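Local coordinates for C2 domain protein (Scophthalmus maximus, PDB 3W56), which binds calcium ions through a single C2 domain and probably belongs, like perforin, among proteins that act at membranes, at residues A[99-113]-A[116-129]. Numbering follows the deposited sequence. Where two conformers were deposited one is given.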
loop_
_atom_site.group_PDB
_atom_site.type_symbol
_atom_site.label_atom_id
_atom_site.label_comp_id
_atom_site.label_asym_id
_atom_site.label_seq_id
_atom_site.Cartn_x
_atom_site.Cartn_y
_atom_site.Cartn_z
ATOM N N LEU A 99 -10.328 3.775 -1.317
ATOM C CA LEU A 99 -10.092 5.109 -0.753
ATOM C C LEU A 99 -9.076 5.888 -1.565
ATOM O O LEU A 99 -9.091 7.134 -1.613
ATOM C CB LEU A 99 -9.619 4.975 0.699
ATOM C CG LEU A 99 -10.681 4.364 1.612
ATOM C CD1 LEU A 99 -10.224 4.413 3.096
ATOM C CD2 LEU A 99 -12.028 5.068 1.408
ATOM N N GLY A 100 -8.203 5.165 -2.264
ATOM C CA GLY A 100 -7.237 5.856 -3.101
ATOM C C GLY A 100 -6.342 4.868 -3.761
ATOM O O GLY A 100 -6.213 3.718 -3.291
ATOM N N VAL A 101 -5.793 5.260 -4.895
ATOM C CA VAL A 101 -4.843 4.383 -5.607
ATOM C C VAL A 101 -3.531 5.120 -5.896
ATOM O O VAL A 101 -3.533 6.306 -6.284
ATOM C CB VAL A 101 -5.448 3.849 -6.912
ATOM C CG1 VAL A 101 -4.380 3.231 -7.838
ATOM C CG2 VAL A 101 -6.482 2.819 -6.591
ATOM N N CYS A 102 -2.408 4.452 -5.700
ATOM C CA CYS A 102 -1.170 5.021 -6.211
ATOM C C CYS A 102 -0.343 4.048 -6.998
ATOM O O CYS A 102 -0.275 2.816 -6.712
ATOM C CB CYS A 102 -0.359 5.716 -5.137
ATOM S SG CYS A 102 -1.350 7.040 -4.495
ATOM N N GLN A 103 0.242 4.619 -8.029
ATOM C CA GLN A 103 1.033 3.912 -9.002
ATOM C C GLN A 103 2.379 4.582 -9.136
ATOM O O GLN A 103 2.491 5.828 -9.243
ATOM C CB GLN A 103 0.322 3.950 -10.335
ATOM C CG GLN A 103 -0.935 3.106 -10.354
ATOM C CD GLN A 103 -1.416 2.851 -11.775
ATOM O OE1 GLN A 103 -1.518 1.701 -12.206
ATOM N NE2 GLN A 103 -1.699 3.930 -12.511
ATOM N N ARG A 104 3.410 3.757 -9.155
ATOM C CA ARG A 104 4.768 4.257 -9.191
ATOM C C ARG A 104 5.701 3.257 -9.883
ATOM O O ARG A 104 5.661 2.078 -9.577
ATOM C CB ARG A 104 5.222 4.451 -7.758
ATOM C CG ARG A 104 6.651 4.708 -7.616
ATOM C CD ARG A 104 6.911 5.119 -6.225
ATOM N NE ARG A 104 6.104 6.246 -5.774
ATOM C CZ ARG A 104 6.253 7.511 -6.210
ATOM N NH1 ARG A 104 7.183 7.808 -7.120
ATOM N NH2 ARG A 104 5.480 8.492 -5.722
ATOM N N GLN A 105 6.573 3.739 -10.757
ATOM C CA GLN A 105 7.574 2.846 -11.328
ATOM C C GLN A 105 8.677 2.652 -10.309
ATOM O O GLN A 105 9.223 3.617 -9.774
ATOM C CB GLN A 105 8.149 3.416 -12.610
ATOM C CG GLN A 105 7.525 2.849 -13.897
ATOM C CD GLN A 105 7.970 3.609 -15.143
ATOM O OE1 GLN A 105 8.496 4.749 -15.058
ATOM N NE2 GLN A 105 7.785 2.991 -16.305
ATOM N N ILE A 106 9.017 1.392 -10.024
ATOM C CA ILE A 106 10.027 1.153 -9.012
ATOM C C ILE A 106 11.456 1.233 -9.567
ATOM O O ILE A 106 11.730 0.840 -10.707
ATOM C CB ILE A 106 9.793 -0.180 -8.327
ATOM C CG1 ILE A 106 9.840 -1.278 -9.405
ATOM C CG2 ILE A 106 8.425 -0.176 -7.700
ATOM C CD1 ILE A 106 9.887 -2.710 -8.831
ATOM N N LYS A 107 12.329 1.787 -8.747
ATOM C CA LYS A 107 13.703 2.111 -9.080
ATOM C C LYS A 107 14.604 1.433 -8.074
ATOM O O LYS A 107 14.243 1.293 -6.890
ATOM C CB LYS A 107 13.917 3.611 -9.036
ATOM C CG LYS A 107 12.908 4.327 -9.863
ATOM C CD LYS A 107 13.137 4.136 -11.344
ATOM C CE LYS A 107 11.845 4.557 -12.055
ATOM N NZ LYS A 107 12.077 5.235 -13.369
ATOM N N VAL A 108 15.767 0.987 -8.528
ATOM C CA VAL A 108 16.699 0.337 -7.596
ATOM C C VAL A 108 16.951 1.266 -6.394
ATOM O O VAL A 108 16.931 2.489 -6.520
ATOM C CB VAL A 108 18.051 -0.007 -8.271
ATOM C CG1 VAL A 108 18.948 -0.794 -7.324
ATOM C CG2 VAL A 108 17.802 -0.807 -9.538
ATOM N N GLY A 109 17.195 0.663 -5.240
ATOM C CA GLY A 109 17.468 1.419 -4.032
ATOM C C GLY A 109 16.327 1.463 -3.034
ATOM O O GLY A 109 15.334 0.752 -3.154
ATOM N N THR A 110 16.474 2.320 -2.032
ATOM C CA THR A 110 15.475 2.420 -0.979
ATOM C C THR A 110 14.811 3.795 -1.076
ATOM O O THR A 110 15.489 4.828 -1.203
ATOM C CB THR A 110 16.105 2.168 0.389
ATOM O OG1 THR A 110 16.497 0.797 0.457
ATOM C CG2 THR A 110 15.100 2.421 1.532
ATOM N N HIS A 111 13.480 3.811 -1.026
ATOM C CA HIS A 111 12.710 5.060 -1.334
ATOM C C HIS A 111 11.592 5.234 -0.324
ATOM O O HIS A 111 10.946 4.253 0.060
ATOM C CB HIS A 111 12.112 4.962 -2.752
ATOM C CG HIS A 111 13.158 4.701 -3.780
ATOM N ND1 HIS A 111 13.967 5.706 -4.283
ATOM C CD2 HIS A 111 13.621 3.541 -4.299
ATOM C CE1 HIS A 111 14.853 5.173 -5.107
ATOM N NE2 HIS A 111 14.663 3.863 -5.133
ATOM N N GLU A 112 11.377 6.465 0.139
ATOM C CA GLU A 112 10.220 6.790 0.949
ATOM C C GLU A 112 9.276 7.587 0.092
ATOM O O GLU A 112 9.675 8.551 -0.629
ATOM C CB GLU A 112 10.598 7.611 2.175
ATOM C CG GLU A 112 11.649 6.977 3.049
ATOM C CD GLU A 112 12.217 7.986 4.044
ATOM O OE1 GLU A 112 11.390 8.648 4.724
ATOM O OE2 GLU A 112 13.457 8.140 4.113
ATOM N N HIS A 113 8.007 7.231 0.163
ATOM C CA HIS A 113 6.987 7.891 -0.642
ATOM C C HIS A 113 5.687 8.185 0.061
ATOM O O HIS A 113 5.357 7.618 1.102
ATOM C CB HIS A 113 6.666 7.060 -1.923
ATOM C CG HIS A 113 7.789 7.027 -2.919
ATOM N ND1 HIS A 113 8.176 8.161 -3.619
ATOM C CD2 HIS A 113 8.608 6.026 -3.337
ATOM C CE1 HIS A 113 9.197 7.852 -4.403
ATOM N NE2 HIS A 113 9.475 6.561 -4.252
ATOM N N TYR A 116 -1.403 10.141 -1.966
ATOM C CA TYR A 116 -2.542 10.858 -1.493
ATOM C C TYR A 116 -3.842 10.173 -1.850
ATOM O O TYR A 116 -4.060 9.750 -3.000
ATOM C CB TYR A 116 -2.484 12.292 -2.111
ATOM C CG TYR A 116 -1.122 12.920 -1.868
ATOM C CD1 TYR A 116 -0.808 13.476 -0.620
ATOM C CD2 TYR A 116 -0.097 12.894 -2.845
ATOM C CE1 TYR A 116 0.464 13.964 -0.334
ATOM C CE2 TYR A 116 1.216 13.399 -2.561
ATOM C CZ TYR A 116 1.449 13.939 -1.304
ATOM O OH TYR A 116 2.629 14.467 -0.913
ATOM N N LEU A 117 -4.685 10.045 -0.859
ATOM C CA LEU A 117 -5.931 9.325 -1.058
ATOM C C LEU A 117 -6.976 10.365 -1.466
ATOM O O LEU A 117 -7.051 11.443 -0.860
ATOM C CB LEU A 117 -6.290 8.573 0.223
ATOM C CG LEU A 117 -5.144 7.645 0.689
ATOM C CD1 LEU A 117 -5.496 6.990 2.042
ATOM C CD2 LEU A 117 -4.745 6.562 -0.436
ATOM N N LYS A 118 -7.695 10.095 -2.555
ATOM C CA LYS A 118 -8.648 11.090 -3.061
ATOM C C LYS A 118 -9.630 11.423 -1.947
ATOM O O LYS A 118 -10.086 12.561 -1.822
ATOM C CB LYS A 118 -9.397 10.624 -4.330
ATOM C CG LYS A 118 -10.685 11.433 -4.649
ATOM C CD LYS A 118 -10.386 12.874 -5.180
ATOM C CE LYS A 118 -11.442 13.878 -4.692
ATOM N NZ LYS A 118 -11.479 15.187 -5.526
ATOM N N GLU A 119 -9.986 10.412 -1.159
ATOM C CA GLU A 119 -11.130 10.558 -0.276
ATOM C C GLU A 119 -10.632 11.247 0.975
ATOM O O GLU A 119 -11.385 11.473 1.931
ATOM C CB GLU A 119 -11.844 9.198 -0.003
ATOM C CG GLU A 119 -12.694 8.622 -1.193
ATOM C CD GLU A 119 -13.645 9.654 -1.872
ATOM O OE1 GLU A 119 -14.400 10.358 -1.161
ATOM O OE2 GLU A 119 -13.642 9.751 -3.128
ATOM N N GLY A 120 -9.354 11.616 0.934
ATOM C CA GLY A 120 -8.672 12.267 2.040
ATOM C C GLY A 120 -7.720 11.301 2.759
ATOM O O GLY A 120 -7.992 10.077 2.905
ATOM N N GLY A 121 -6.604 11.853 3.231
ATOM C CA GLY A 121 -5.623 11.023 3.909
ATOM C C GLY A 121 -4.394 10.797 3.074
ATOM O O GLY A 121 -4.396 11.010 1.861
ATOM N N THR A 122 -3.296 10.400 3.738
ATOM C CA THR A 122 -2.061 10.093 3.024
ATOM C C THR A 122 -1.541 8.742 3.486
ATOM O O THR A 122 -1.405 8.504 4.685
ATOM C CB THR A 122 -0.968 11.154 3.299
ATOM O OG1 THR A 122 -1.524 12.444 2.972
ATOM C CG2 THR A 122 0.289 10.915 2.420
ATOM N N LEU A 123 -1.207 7.920 2.507
ATOM C CA LEU A 123 -0.558 6.630 2.819
ATOM C C LEU A 123 0.939 6.910 2.617
ATOM O O LEU A 123 1.383 7.396 1.533
ATOM C CB LEU A 123 -0.969 5.608 1.756
ATOM C CG LEU A 123 -0.187 4.277 1.787
ATOM C CD1 LEU A 123 -0.426 3.349 3.047
ATOM C CD2 LEU A 123 -0.537 3.449 0.479
ATOM N N HIS A 124 1.761 6.566 3.612
ATOM C CA HIS A 124 3.205 6.672 3.504
ATOM C C HIS A 124 3.764 5.270 3.465
ATOM O O HIS A 124 3.180 4.378 4.063
ATOM C CB HIS A 124 3.790 7.373 4.748
ATOM C CG HIS A 124 3.178 8.709 5.043
ATOM N ND1 HIS A 124 3.511 9.824 4.316
ATOM C CD2 HIS A 124 2.273 9.110 5.972
ATOM C CE1 HIS A 124 2.819 10.864 4.758
ATOM N NE2 HIS A 124 2.069 10.470 5.767
ATOM N N TYR A 125 4.805 5.080 2.703
ATOM C CA TYR A 125 5.358 3.720 2.558
ATOM C C TYR A 125 6.788 3.830 2.122
ATOM O O TYR A 125 7.290 4.881 1.671
ATOM C CB TYR A 125 4.530 2.932 1.547
ATOM C CG TYR A 125 4.557 3.498 0.135
ATOM C CD1 TYR A 125 5.451 2.947 -0.830
ATOM C CD2 TYR A 125 3.706 4.534 -0.257
ATOM C CE1 TYR A 125 5.462 3.388 -2.129
ATOM C CE2 TYR A 125 3.718 5.015 -1.604
ATOM C CZ TYR A 125 4.617 4.426 -2.530
ATOM O OH TYR A 125 4.662 4.834 -3.864
ATOM N N MET A 126 7.489 2.716 2.229
ATOM C CA MET A 126 8.853 2.643 1.819
ATOM C C MET A 126 8.931 1.428 0.922
ATOM O O MET A 126 8.155 0.472 1.061
ATOM C CB MET A 126 9.820 2.465 2.994
ATOM C CG MET A 126 9.938 3.750 3.731
ATOM S SD MET A 126 11.209 3.607 4.977
ATOM C CE MET A 126 12.682 3.306 3.980
ATOM N N TYR A 127 9.872 1.490 0.007
ATOM C CA TYR A 127 10.233 0.213 -0.648
ATOM C C TYR A 127 11.681 0.164 -0.929
ATOM O O TYR A 127 12.364 1.177 -1.070
ATOM C CB TYR A 127 9.388 -0.029 -1.926
ATOM C CG TYR A 127 9.871 0.761 -3.110
ATOM C CD1 TYR A 127 10.870 0.256 -3.960
ATOM C CD2 TYR A 127 9.345 2.022 -3.385
ATOM C CE1 TYR A 127 11.309 1.025 -5.074
ATOM C CE2 TYR A 127 9.759 2.768 -4.465
ATOM C CZ TYR A 127 10.748 2.260 -5.301
ATOM O OH TYR A 127 11.136 3.069 -6.361
ATOM N N THR A 128 12.194 -1.060 -0.989
ATOM C CA THR A 128 13.569 -1.335 -1.389
ATOM C C THR A 128 13.567 -2.285 -2.602
ATOM O O THR A 128 12.948 -3.354 -2.538
ATOM C CB THR A 128 14.360 -1.955 -0.218
ATOM O OG1 THR A 128 14.581 -0.934 0.785
ATOM C CG2 THR A 128 15.732 -2.405 -0.698
ATOM N N LEU A 129 14.210 -1.872 -3.700
ATOM C CA LEU A 129 14.428 -2.763 -4.833
ATOM C C LEU A 129 15.924 -3.066 -4.913
ATOM O O LEU A 129 16.775 -2.170 -5.068
ATOM C CB LEU A 129 13.922 -2.138 -6.124
ATOM C CG LEU A 129 14.048 -3.012 -7.391
ATOM C CD1 LEU A 129 13.125 -4.183 -7.363
ATOM C CD2 LEU A 129 13.690 -2.054 -8.522
HETATM O O HOH W 1 -2.974 9.140 -5.793
HETATM O O HOH W 2 -6.742 8.527 -5.035
HETATM O O HOH W 3 3.003 7.128 -4.256
HETATM O O HOH W 4 11.018 5.612 -6.278
#
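Tyr127 wedges its ring between Ile106 and His111. Its CG sits between the backbone N and the carbonyl carbon (chi1 79°), turning the ring off strand 122-129 towards the end of strand 99-105 and the loop after it. From that loop Ile106 CG2 covers one face near the rim, and Lys107 N donates to Tyr127 OH at 3.0 Å. His111 lies obliquely against the ring, CD2 3.3 Å from Tyr127 CZ, its rotation fixed by a bond from NE2 to Val108 O. Losing the ring and hydroxyl to an alanine here would probably leave Lys107 N without its acceptor and open a gap between Ile106 and His111. Tyr125 repeats the theme: Tyr125 OH accepts from Arg104 NE at 2.8 Å, in the guanidinium plane, while His113 CB rests over the tyrosine ring. The other side of the hairpin is looser and more exposed; there Thr110 OG1 and Thr128 OG1 are hydrogen-bonded at 2.6 Å, and Met126 CE meets Thr110 CG2. Towards Leu99, one water joins Val101 O to Tyr116 O; another, bound to Lys118 N, reaches Val101 N only weakly. Antiparallel pairing of 109-113 with 122-129, packed across onto 99-105, is typical of the C2 beta-sandwich.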